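Pirin family protein (PDB 6D0P) is a bicupin of the pirin family that binds a metal ion and probably acts as a dioxygenase that opens quercetin. Local coordinates at residues 25-28 with 32-35; 114-117 with 122-125; 220-225 with 241-246; 264-269 with 275-280. All coordinates share one frame; numbering follows the deposited sequence.

Contact 1: residues 25-28 with 32-35; sequences VYNL and DRLG
The amide oxygen of Asn-27 takes two hydrogen bonds from the guanidinium of Arg-33. NH2 of Arg-33 lies 2.6 Å from OD1 of Asn-27, nearly in line with the C=O bond, while NH1 of Arg-33 stands 2.9 Å from the same OD1 and is raised above the amide plane. The oxygen lies close to the guanidinium plane at the end with the two terminal nitrogens, so both N-H groups converge on it, the NH1 bond being the more bent, at 131°. Amide and guanidinium planes are almost perpendicular, 89° apart. Arginine suits the helical side because its long chain, together with that of Asn-27, covers the 11.1 Å between CA of Asn-27 and CA of Arg-33; the bend at chi3 (-60°) turns the guanidinium end toward OD1. A water adds a second link, donating to O of Leu-28 (2.9 Å) and accepting from NH2 of Arg-33. Asparagine suits the strand because it offers an acceptor and a donor at once: ND2 of Asn-27 bonds to OD1 of Asp-45 and to the carbonyl of Phe-29, which hold the buried amide with its oxygen facing Arg-33. The side chain of Leu-28 packs on Leu-44 of the adjoining strand. The arrangement is a polar tie between the second strand of a cupin beta-sheet, beside the edge strand 17-19, and helix 31-34, with the side chain of Asn-27 about 13 Å from the bound manganese.

Contact 2: residues 114-117 with 122-125; sequences PEFA and LFEM
Phe-116 brings the outer carbons of its ring obliquely against CB and CD1 of Phe-123 and the carbonyl of Leu-122, at the start of strand 121-131. CE2 of Phe-116 comes within 3.9 Å of CD1 of Phe-123, and CZ of Phe-116 within 3.9 Å of CB of Phe-123. The two rings are inclined at 42° with centroids 5.8 Å apart, an oblique pairing. On its other flank CE1 of Phe-116 sits 3.6 Å from O of Leu-122, a van der Waals approach to backbone. With CG anti to the backbone N (chi1 178°), the Phe-116 side chain reaches straight across from the helix; Phe-123 has nearly the same torsion, yet the two side chains cross at about a right angle. Phenylalanine suits both places, since a large apolar plate fills the gap of 8.8 Å between CA of Phe-116 and CA of Phe-123 and needs no polar partner where it is buried. His-112 joins the cluster, its ring edge-to-face with Phe-116 and also meeting Phe-123. Helix 114-119 thus packs on the first residues of the strand it leads into, while Phe-123 also rests on Phe-52 of strand 41-52 and Val-80 of strand 80-84.

Contact 3: residues 220-225 with 241-246; sequences TNRLEG and NAEEDT
Arg-222, Glu-224 and Glu-244 form a salt-bridge network on the surface of the C-terminal cupin domain, joining the end strand 221-224 of a four-stranded sheet to the corner where the chain leaves strand 237-242 for strand 245-253. The guanidinium of Arg-222 has a different carboxylate for different nitrogens. The secure link is the one from NE of Arg-222, which donates to OE2 of Glu-224 at 2.8 Å, a salt bridge within segment 220-225 whose acceptor is tilted 19° from the guanidinium plane. On NH2 of Arg-222 the salt bridge to OE2 of Glu-244 is long (3.9 Å), and a water accepting from NH2 at 2.6 Å links the two groups by donating to OE2 of Glu-244 at 2.7 Å. Glu-244 was modelled in two conformers, so its part in the network holds for the one described and is less certain. Extended from CG to NE, with CG opposite the backbone N (chi1 -180°), the arginine carries its charge out to this meeting point. Glu-243 meets the guanidinium differently: its CB and CG lie over one face, CB offset toward the rim, while its carboxylate stays near enough for charge attraction alone, with no N-H aimed at it. Arginine suits the place because its several N-H groups can serve more than one acid, and glutamate because its flexible chain can bring a carboxylate to the arginine from a strand or a corner. At the corner itself, OG1 of Thr-246 accepts from the backbone N of Ala-214 and gives its own proton to O of Glu-244, at 2.7 Å.

Contact 4: residues 264-269 with 275-280; sequences GPFVMN and MEAIND
A strand-on-helix packing within the C-terminal cupin region sets Phe-266, in the short hairpin of strands 261-263 and 266-268, against helix 271-282. Phe-266 and Ala-277 bury most of the surface, with Ile-278 adding a smaller share. The methyl of Ala-277 stands over the middle of the ring: its CB is 3.9 Å from the centroid of Phe-266 and 12° off the ring normal, a clear CH-pi contact. Alanine suits this position because its short side chain lets the helix backbone draw close, to 7.1 Å between CA of Phe-266 and CA of Ala-277, while still giving the ring a methyl to rest on. Phenylalanine supplies the flat, wide surface, and its CG lies opposite the carbonyl carbon (chi1 -51°), which swings the ring toward the helix. Ile-274 and Phe-281 of the same helix also touch this ring, as does Pro-65 from the N-terminal cupin domain, whose strand 64-66 carries the metal ligands His-64 and His-66. The side chain of Phe-266 lies about 6 Å from that of His-66, so the packing borders the metal site without supplying a ligand. Toward the far end of the ring, CE2 of Phe-266 approaches CG1 of Ile-278 at 4.4 Å, while CZ of Phe-266 lies 3.9 Å from O of Ala-277.

How the contacts relate
Contacts 1, 2 and 4 are largely buried, whereas contact 3 lies on the surface. Contacts 1 and 2 belong to the N-terminal cupin range and reach the same seven-stranded sheet, their centres about 24 Å apart; contacts 3 and 4 share the C-terminal range yet sit on opposite sides of the chain's centre, about 39 Å apart. Chemistry follows place: the two phenylalanine contacts, 2 and 4, join a helix to a strand by apolar packing, contact 1 joins helix to strand through a directed amide-guanidinium pair, and contact 3 relies on charges and water between strand and corner. Contact 4 lies near metal-binding histidines, contact 2 near ligand Glu-110; contacts 1 and 3 are away from annotated sites.

Contact 1: residues 25-28 with 32-35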
loop_
_atom_site.group_PDB
_atom_site.type_symbol
_atom_site.label_atom_id
_atom_site.label_comp_id
_atom_site.label_asym_id
_atom_site.label_seq_id
_atom_site.Cartn_x
_atom_site.Cartn_y
_atom_site.Cartn_z
ATOM N N VAL A 25 -1.952 5.886 -12.086
ATOM C CA VAL A 25 -1.069 5.041 -11.296
ATOM C C VAL A 25 -0.161 4.157 -12.161
ATOM O O VAL A 25 -0.458 3.809 -13.300
ATOM C CB VAL A 25 -1.895 4.150 -10.351
ATOM C CG1 VAL A 25 -2.664 4.967 -9.321
ATOM C CG2 VAL A 25 -2.845 3.243 -11.122
ATOM N N TYR A 26 0.931 3.748 -11.522
ATOM C CA TYR A 26 1.863 2.762 -12.027
ATOM C C TYR A 26 1.712 1.564 -11.092
ATOM O O TYR A 26 1.950 1.700 -9.866
ATOM C CB TYR A 26 3.305 3.276 -11.981
ATOM C CG TYR A 26 3.544 4.498 -12.826
ATOM C CD1 TYR A 26 3.241 5.771 -12.360
ATOM C CD2 TYR A 26 3.981 4.373 -14.131
ATOM C CE1 TYR A 26 3.422 6.897 -13.155
ATOM C CE2 TYR A 26 4.152 5.481 -14.943
ATOM C CZ TYR A 26 3.905 6.745 -14.448
ATOM O OH TYR A 26 4.088 7.816 -15.271
ATOM N N ASN A 27 1.223 0.466 -11.623
ATOM C CA ASN A 27 1.094 -0.742 -10.842
ATOM C C ASN A 27 2.502 -1.286 -10.633
ATOM O O ASN A 27 3.148 -1.626 -11.616
ATOM C CB ASN A 27 0.243 -1.810 -11.528
ATOM C CG ASN A 27 0.198 -3.069 -10.695
ATOM O OD1 ASN A 27 0.815 -4.069 -11.045
ATOM N ND2 ASN A 27 -0.419 -2.981 -9.535
ATOM N N LEU A 28 2.963 -1.347 -9.403
ATOM C CA LEU A 28 4.344 -1.818 -9.150
ATOM C C LEU A 28 4.363 -3.322 -8.869
ATOM O O LEU A 28 5.381 -3.975 -9.116
ATOM C CB LEU A 28 4.959 -0.997 -8.027
ATOM C CG LEU A 28 4.988 0.503 -8.294
ATOM C CD1 LEU A 28 5.821 1.211 -7.244
ATOM C CD2 LEU A 28 5.515 0.793 -9.694
ATOM N N ASP A 32 -1.622 -11.143 -9.300
ATOM C CA ASP A 32 -2.000 -11.803 -10.539
ATOM C C ASP A 32 -0.748 -12.186 -11.334
ATOM O O ASP A 32 -0.809 -13.084 -12.138
ATOM C CB ASP A 32 -2.903 -10.910 -11.398
ATOM C CG ASP A 32 -3.670 -11.694 -12.451
ATOM O OD1 ASP A 32 -4.359 -12.668 -12.072
ATOM O OD2 ASP A 32 -3.563 -11.334 -13.642
ATOM N N ARG A 33 0.365 -11.501 -11.085
ATOM C CA ARG A 33 1.631 -11.780 -11.774
ATOM C C ARG A 33 2.600 -12.487 -10.827
ATOM O O ARG A 33 3.250 -13.425 -11.240
ATOM C CB ARG A 33 2.278 -10.487 -12.291
ATOM C CG ARG A 33 1.385 -9.684 -13.230
ATOM C CD ARG A 33 2.110 -8.554 -13.942
ATOM N NE ARG A 33 2.700 -7.551 -13.056
ATOM C CZ ARG A 33 2.080 -6.451 -12.635
ATOM N NH1 ARG A 33 0.810 -6.244 -12.949
ATOM N NH2 ARG A 33 2.741 -5.550 -11.926
ATOM N N LEU A 34 2.691 -12.085 -9.561
ATOM C CA LEU A 34 3.743 -12.738 -8.677
ATOM C C LEU A 34 3.152 -13.672 -7.611
ATOM O O LEU A 34 3.898 -14.364 -6.939
ATOM C CB LEU A 34 4.592 -11.632 -8.053
ATOM C CG LEU A 34 5.495 -10.906 -9.052
ATOM C CD1 LEU A 34 6.111 -9.652 -8.441
ATOM C CD2 LEU A 34 6.579 -11.847 -9.556
ATOM N N GLY A 35 1.852 -13.616 -7.379
ATOM C CA GLY A 35 1.145 -14.550 -6.486
ATOM C C GLY A 35 1.627 -14.629 -5.040
ATOM O O GLY A 35 1.655 -13.639 -4.302
HETATM O O HOH W 1 5.693 -6.267 -10.901
#

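Contact 2: residues 114-117 with 122-125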
loop_
_atom_site.group_PDB
_atom_site.type_symbol
_atom_site.label_atom_id
_atom_site.label_comp_id
_atom_site.label_asym_id
_atom_site.label_seq_id
_atom_site.Cartn_x
_atom_site.Cartn_y
_atom_site.Cartn_z
ATOM N N PRO A 114 -12.663 17.691 -1.543
ATOM C CA PRO A 114 -13.191 18.968 -2.058
ATOM C C PRO A 114 -12.152 20.097 -1.972
ATOM O O PRO A 114 -12.070 20.919 -2.873
ATOM C CB PRO A 114 -14.379 19.289 -1.146
ATOM C CG PRO A 114 -14.871 17.936 -0.690
ATOM C CD PRO A 114 -13.659 17.019 -0.690
ATOM N N GLU A 115 -11.375 20.118 -0.888
ATOM C CA GLU A 115 -10.355 21.139 -0.686
ATOM C C GLU A 115 -9.263 21.018 -1.763
ATOM O O GLU A 115 -8.826 22.018 -2.341
ATOM C CB GLU A 115 -9.777 20.993 0.722
ATOM C CG GLU A 115 -8.546 21.847 0.982
ATOM C CD GLU A 115 -8.842 23.265 1.441
ATOM O OE1 GLU A 115 -10.031 23.590 1.654
ATOM O OE2 GLU A 115 -7.879 24.043 1.593
ATOM N N PHE A 116 -8.814 19.796 -2.019
ATOM C CA PHE A 116 -7.789 19.581 -3.044
ATOM C C PHE A 116 -8.362 19.898 -4.429
ATOM O O PHE A 116 -7.715 20.583 -5.209
ATOM C CB PHE A 116 -7.224 18.161 -3.008
ATOM C CG PHE A 116 -6.203 17.930 -4.092
ATOM C CD1 PHE A 116 -4.976 18.566 -4.048
ATOM C CD2 PHE A 116 -6.503 17.151 -5.193
ATOM C CE1 PHE A 116 -4.056 18.403 -5.068
ATOM C CE2 PHE A 116 -5.574 16.975 -6.206
ATOM C CZ PHE A 116 -4.353 17.602 -6.137
ATOM N N ALA A 117 -9.589 19.487 -4.694
ATOM C CA ALA A 117 -10.220 19.743 -5.989
ATOM C C ALA A 117 -10.263 21.250 -6.247
ATOM O O ALA A 117 -9.952 21.680 -7.341
ATOM C CB ALA A 117 -11.618 19.176 -6.041
ATOM N N LEU A 122 -0.234 19.173 -7.325
ATOM C CA LEU A 122 0.270 17.824 -7.539
ATOM C C LEU A 122 -0.442 16.854 -6.597
ATOM O O LEU A 122 -0.678 17.135 -5.428
ATOM C CB LEU A 122 1.784 17.765 -7.296
ATOM C CG LEU A 122 2.655 18.576 -8.254
ATOM C CD1 LEU A 122 4.106 18.589 -7.793
ATOM C CD2 LEU A 122 2.543 18.040 -9.671
ATOM N N PHE A 123 -0.743 15.701 -7.146
ATOM C CA PHE A 123 -1.372 14.626 -6.438
ATOM C C PHE A 123 -0.384 13.463 -6.424
ATOM O O PHE A 123 0.152 13.113 -7.470
ATOM C CB PHE A 123 -2.676 14.236 -7.139
ATOM C CG PHE A 123 -3.458 13.147 -6.458
ATOM C CD1 PHE A 123 -4.255 13.430 -5.356
ATOM C CD2 PHE A 123 -3.417 11.847 -6.926
ATOM C CE1 PHE A 123 -4.997 12.439 -4.736
ATOM C CE2 PHE A 123 -4.161 10.855 -6.309
ATOM C CZ PHE A 123 -4.945 11.147 -5.211
ATOM N N GLU A 124 -0.147 12.870 -5.266
ATOM C CA GLU A 124 0.776 11.748 -5.172
ATOM C C GLU A 124 0.287 10.849 -4.043
ATOM O O GLU A 124 0.040 11.336 -2.939
ATOM C CB GLU A 124 2.206 12.239 -4.910
ATOM C CG GLU A 124 3.238 11.108 -4.838
ATOM C CD GLU A 124 4.636 11.549 -4.419
ATOM O OE1 GLU A 124 4.750 12.670 -3.843
ATOM O OE2 GLU A 124 5.610 10.758 -4.650
HETATM N N MSE A 125 0.132 9.560 -4.325
HETATM C CA MSE A 125 -0.330 8.623 -3.307
HETATM C C MSE A 125 0.069 7.230 -3.647
HETATM O O MSE A 125 0.506 6.964 -4.752
HETATM C CB MSE A 125 -1.856 8.715 -3.110
HETATM C CG MSE A 125 -2.691 8.207 -4.272
HETATM SE SE MSE A 125 -4.485 7.581 -3.671
HETATM C CE MSE A 125 -4.113 5.723 -4.187
#

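Contact 3: residues 220-225 with 241-246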
loop_
_atom_site.group_PDB
_atom_site.type_symbol
_atom_site.label_atom_id
_atom_site.label_comp_id
_atom_site.label_asym_id
_atom_site.label_seq_id
_atom_site.Cartn_x
_atom_site.Cartn_y
_atom_site.Cartn_z
ATOM N N THR A 220 25.477 -4.099 -3.846
ATOM C CA THR A 220 25.736 -4.556 -5.211
ATOM C C THR A 220 24.539 -4.395 -6.162
ATOM O O THR A 220 24.739 -4.587 -7.347
ATOM C CB THR A 220 26.162 -6.034 -5.216
ATOM O OG1 THR A 220 25.107 -6.762 -4.587
ATOM C CG2 THR A 220 27.468 -6.286 -4.485
ATOM N N ASN A 221 23.323 -4.096 -5.717
ATOM C CA ASN A 221 22.224 -4.004 -6.703
ATOM C C ASN A 221 21.527 -2.648 -6.607
ATOM O O ASN A 221 20.866 -2.331 -5.623
ATOM C CB ASN A 221 21.226 -5.154 -6.558
ATOM C CG ASN A 221 21.789 -6.467 -7.071
ATOM O OD1 ASN A 221 22.162 -7.307 -6.268
ATOM N ND2 ASN A 221 21.855 -6.642 -8.391
ATOM N N ARG A 222 21.638 -1.873 -7.671
ATOM C CA ARG A 222 21.040 -0.564 -7.685
ATOM C C ARG A 222 19.602 -0.635 -8.201
ATOM O O ARG A 222 19.312 -1.331 -9.165
ATOM C CB ARG A 222 21.888 0.362 -8.549
ATOM C CG ARG A 222 21.349 1.778 -8.626
ATOM C CD ARG A 222 22.416 2.676 -9.199
ATOM N NE ARG A 222 21.867 3.980 -9.516
ATOM C CZ ARG A 222 22.589 5.069 -9.615
ATOM N NH1 ARG A 222 23.895 5.000 -9.400
ATOM N NH2 ARG A 222 22.011 6.211 -9.932
ATOM N N LEU A 223 18.719 0.103 -7.542
ATOM C CA LEU A 223 17.302 0.168 -7.887
ATOM C C LEU A 223 16.933 1.620 -8.197
ATOM O O LEU A 223 17.323 2.515 -7.453
ATOM C CB LEU A 223 16.452 -0.300 -6.714
ATOM C CG LEU A 223 16.724 -1.692 -6.161
ATOM C CD1 LEU A 223 15.821 -1.933 -4.969
ATOM C CD2 LEU A 223 16.508 -2.762 -7.230
ATOM N N GLU A 224 16.160 1.825 -9.263
ATOM C CA GLU A 224 15.665 3.148 -9.649
ATOM C C GLU A 224 14.181 3.282 -9.268
ATOM O O GLU A 224 13.578 2.356 -8.716
ATOM C CB GLU A 224 15.830 3.330 -11.158
ATOM C CG GLU A 224 17.242 3.027 -11.646
ATOM C CD GLU A 224 18.253 4.104 -11.271
ATOM O OE1 GLU A 224 17.939 5.313 -11.490
ATOM O OE2 GLU A 224 19.359 3.738 -10.784
ATOM N N GLY A 225 13.578 4.417 -9.633
ATOM C CA GLY A 225 12.183 4.706 -9.298
ATOM C C GLY A 225 11.191 3.784 -9.993
ATOM O O GLY A 225 11.470 3.218 -11.050
ATOM N N ASN A 241 21.634 1.997 0.506
ATOM C CA ASN A 241 22.590 3.104 0.399
ATOM C C ASN A 241 22.091 4.020 -0.711
ATOM O O ASN A 241 22.096 3.618 -1.869
ATOM C CB ASN A 241 23.998 2.575 0.109
ATOM C CG ASN A 241 25.097 3.571 0.422
ATOM O OD1 ASN A 241 24.830 4.735 0.719
ATOM N ND2 ASN A 241 26.339 3.110 0.378
ATOM N N ALA A 242 21.632 5.219 -0.368
ATOM C CA ALA A 242 21.039 6.118 -1.372
ATOM C C ALA A 242 22.094 6.812 -2.257
ATOM O O ALA A 242 23.019 7.447 -1.767
ATOM C CB ALA A 242 20.174 7.134 -0.677
ATOM N N GLU A 243 21.869 6.775 -3.569
ATOM C CA GLU A 243 22.719 7.461 -4.557
ATOM C C GLU A 243 22.079 8.816 -4.916
ATOM O O GLU A 243 22.723 9.706 -5.491
ATOM C CB GLU A 243 22.903 6.586 -5.793
ATOM C CG GLU A 243 23.574 5.255 -5.498
ATOM C CD GLU A 243 25.093 5.301 -5.452
ATOM O OE1 GLU A 243 25.642 6.391 -5.191
ATOM O OE2 GLU A 243 25.727 4.247 -5.667
ATOM N N GLU A 244 20.795 8.926 -4.575
ATOM C CA GLU A 244 19.966 10.120 -4.787
ATOM C C GLU A 244 18.922 10.168 -3.666
ATOM O O GLU A 244 18.626 9.138 -3.078
ATOM C CB GLU A 244 19.151 10.046 -6.087
ATOM C CG GLU A 244 19.952 9.959 -7.377
ATOM C CD GLU A 244 19.059 9.709 -8.580
ATOM O OE1 GLU A 244 17.826 9.922 -8.452
ATOM O OE2 GLU A 244 19.582 9.291 -9.642
ATOM N N ASP A 245 18.334 11.325 -3.390
ATOM C CA ASP A 245 17.234 11.372 -2.405
ATOM C C ASP A 245 16.169 10.371 -2.872
ATOM O O ASP A 245 15.745 10.435 -4.048
ATOM C CB ASP A 245 16.601 12.761 -2.319
ATOM C CG ASP A 245 17.435 13.783 -1.565
ATOM O OD1 ASP A 245 18.568 13.449 -1.152
ATOM O OD2 ASP A 245 16.934 14.906 -1.396
ATOM N N THR A 246 15.751 9.461 -1.993
ATOM C CA THR A 246 14.885 8.358 -2.398
ATOM C C THR A 246 13.646 8.246 -1.499
ATOM O O THR A 246 13.776 8.239 -0.287
ATOM C CB THR A 246 15.690 7.048 -2.342
ATOM O OG1 THR A 246 16.802 7.131 -3.239
ATOM C CG2 THR A 246 14.857 5.828 -2.651
HETATM O O HOH W 2 19.690 6.880 -10.934
#

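Contact 4: residues 264-269 with 275-280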
loop_
_atom_site.group_PDB
_atom_site.type_symbol
_atom_site.label_atom_id
_atom_site.label_comp_id
_atom_site.label_asym_id
_atom_site.label_seq_id
_atom_site.Cartn_x
_atom_site.Cartn_y
_atom_site.Cartn_z
ATOM N N GLY A 264 -11.132 -9.264 -9.954
ATOM C CA GLY A 264 -11.434 -7.831 -9.825
ATOM C C GLY A 264 -11.153 -7.261 -8.440
ATOM O O GLY A 264 -10.020 -7.263 -7.972
ATOM N N PRO A 265 -12.184 -6.788 -7.747
ATOM C CA PRO A 265 -11.884 -6.281 -6.407
ATOM C C PRO A 265 -12.202 -7.274 -5.276
ATOM O O PRO A 265 -12.383 -6.869 -4.114
ATOM C CB PRO A 265 -12.757 -5.033 -6.382
ATOM C CG PRO A 265 -14.011 -5.480 -7.075
ATOM C CD PRO A 265 -13.556 -6.467 -8.129
ATOM N N PHE A 266 -12.263 -8.557 -5.604
ATOM C CA PHE A 266 -12.484 -9.583 -4.602
ATOM C C PHE A 266 -11.242 -10.481 -4.522
ATOM O O PHE A 266 -10.708 -10.874 -5.554
ATOM C CB PHE A 266 -13.679 -10.454 -4.961
ATOM C CG PHE A 266 -14.944 -9.708 -5.301
ATOM C CD1 PHE A 266 -15.511 -8.838 -4.392
ATOM C CD2 PHE A 266 -15.612 -9.960 -6.489
ATOM C CE1 PHE A 266 -16.699 -8.191 -4.681
ATOM C CE2 PHE A 266 -16.796 -9.299 -6.781
ATOM C CZ PHE A 266 -17.344 -8.433 -5.868
ATOM N N VAL A 267 -10.781 -10.796 -3.312
ATOM C CA VAL A 267 -9.672 -11.724 -3.163
ATOM C C VAL A 267 -10.036 -12.670 -2.021
ATOM O O VAL A 267 -10.122 -12.234 -0.852
ATOM C CB VAL A 267 -8.325 -11.032 -2.889
ATOM C CG1 VAL A 267 -7.233 -12.077 -2.709
ATOM C CG2 VAL A 267 -7.945 -10.050 -3.987
HETATM N N MSE A 268 -10.292 -13.928 -2.371
HETATM C CA MSE A 268 -10.699 -14.932 -1.409
HETATM C C MSE A 268 -9.733 -16.093 -1.476
HETATM O O MSE A 268 -8.621 -15.952 -2.036
HETATM C CB MSE A 268 -12.155 -15.332 -1.725
HETATM C CG MSE A 268 -13.135 -14.140 -1.597
HETATM SE SE MSE A 268 -13.298 -13.559 0.278
HETATM C CE MSE A 268 -14.103 -15.177 1.093
ATOM N N ASN A 269 -10.111 -17.231 -0.888
ATOM C CA ASN A 269 -9.230 -18.402 -0.876
ATOM C C ASN A 269 -9.658 -19.424 -1.937
ATOM O O ASN A 269 -8.802 -20.227 -2.388
ATOM C CB ASN A 269 -9.178 -19.078 0.499
ATOM C CG ASN A 269 -8.579 -18.187 1.563
ATOM O OD1 ASN A 269 -9.305 -17.711 2.431
ATOM N ND2 ASN A 269 -7.282 -17.909 1.479
HETATM N N MSE A 275 -17.347 -17.011 -6.452
HETATM C CA MSE A 275 -18.692 -17.117 -7.047
HETATM C C MSE A 275 -19.709 -16.474 -6.095
HETATM O O MSE A 275 -20.607 -15.769 -6.530
HETATM C CB MSE A 275 -19.066 -18.572 -7.331
HETATM C CG MSE A 275 -18.174 -19.233 -8.383
HETATM SE SE MSE A 275 -18.639 -18.481 -10.155
HETATM C CE MSE A 275 -20.051 -19.780 -10.653
ATOM N N GLU A 276 -19.556 -16.711 -4.796
ATOM C CA GLU A 276 -20.468 -16.128 -3.782
ATOM C C GLU A 276 -20.323 -14.596 -3.765
ATOM O O GLU A 276 -21.318 -13.878 -3.673
ATOM C CB GLU A 276 -20.181 -16.702 -2.392
ATOM C CG GLU A 276 -20.540 -18.172 -2.262
ATOM C CD GLU A 276 -20.215 -18.789 -0.906
ATOM O OE1 GLU A 276 -21.105 -19.491 -0.358
ATOM O OE2 GLU A 276 -19.066 -18.584 -0.398
ATOM N N ALA A 277 -19.094 -14.092 -3.857
ATOM C CA ALA A 277 -18.864 -12.639 -3.882
ATOM C C ALA A 277 -19.532 -12.011 -5.113
ATOM O O ALA A 277 -20.187 -10.995 -5.011
ATOM C CB ALA A 277 -17.386 -12.337 -3.869
ATOM N N ILE A 278 -19.311 -12.608 -6.275
ATOM C CA ILE A 278 -19.915 -12.149 -7.524
ATOM C C ILE A 278 -21.438 -12.115 -7.387
ATOM O O ILE A 278 -22.079 -11.115 -7.757
ATOM C CB ILE A 278 -19.501 -13.067 -8.690
ATOM C CG1 ILE A 278 -18.027 -12.883 -9.034
ATOM C CG2 ILE A 278 -20.399 -12.845 -9.901
ATOM C CD1 ILE A 278 -17.499 -13.918 -9.998
ATOM N N ASN A 279 -22.009 -13.200 -6.876
ATOM C CA ASN A 279 -23.474 -13.311 -6.737
ATOM C C ASN A 279 -24.000 -12.253 -5.752
ATOM O O ASN A 279 -24.999 -11.593 -6.049
ATOM C CB ASN A 279 -23.895 -14.739 -6.387
ATOM C CG ASN A 279 -23.691 -15.677 -7.559
ATOM O OD1 ASN A 279 -23.534 -15.226 -8.690
ATOM N ND2 ASN A 279 -23.693 -16.976 -7.305
ATOM N N ASP A 280 -23.345 -12.103 -4.610
ATOM C CA ASP A 280 -23.737 -11.118 -3.596
ATOM C C ASP A 280 -23.719 -9.707 -4.200
ATOM O O ASP A 280 -24.677 -8.928 -4.034
ATOM C CB ASP A 280 -22.811 -11.173 -2.376
ATOM C CG ASP A 280 -23.004 -12.392 -1.484
ATOM O OD1 ASP A 280 -24.011 -13.113 -1.683
ATOM O OD2 ASP A 280 -22.132 -12.630 -0.602
#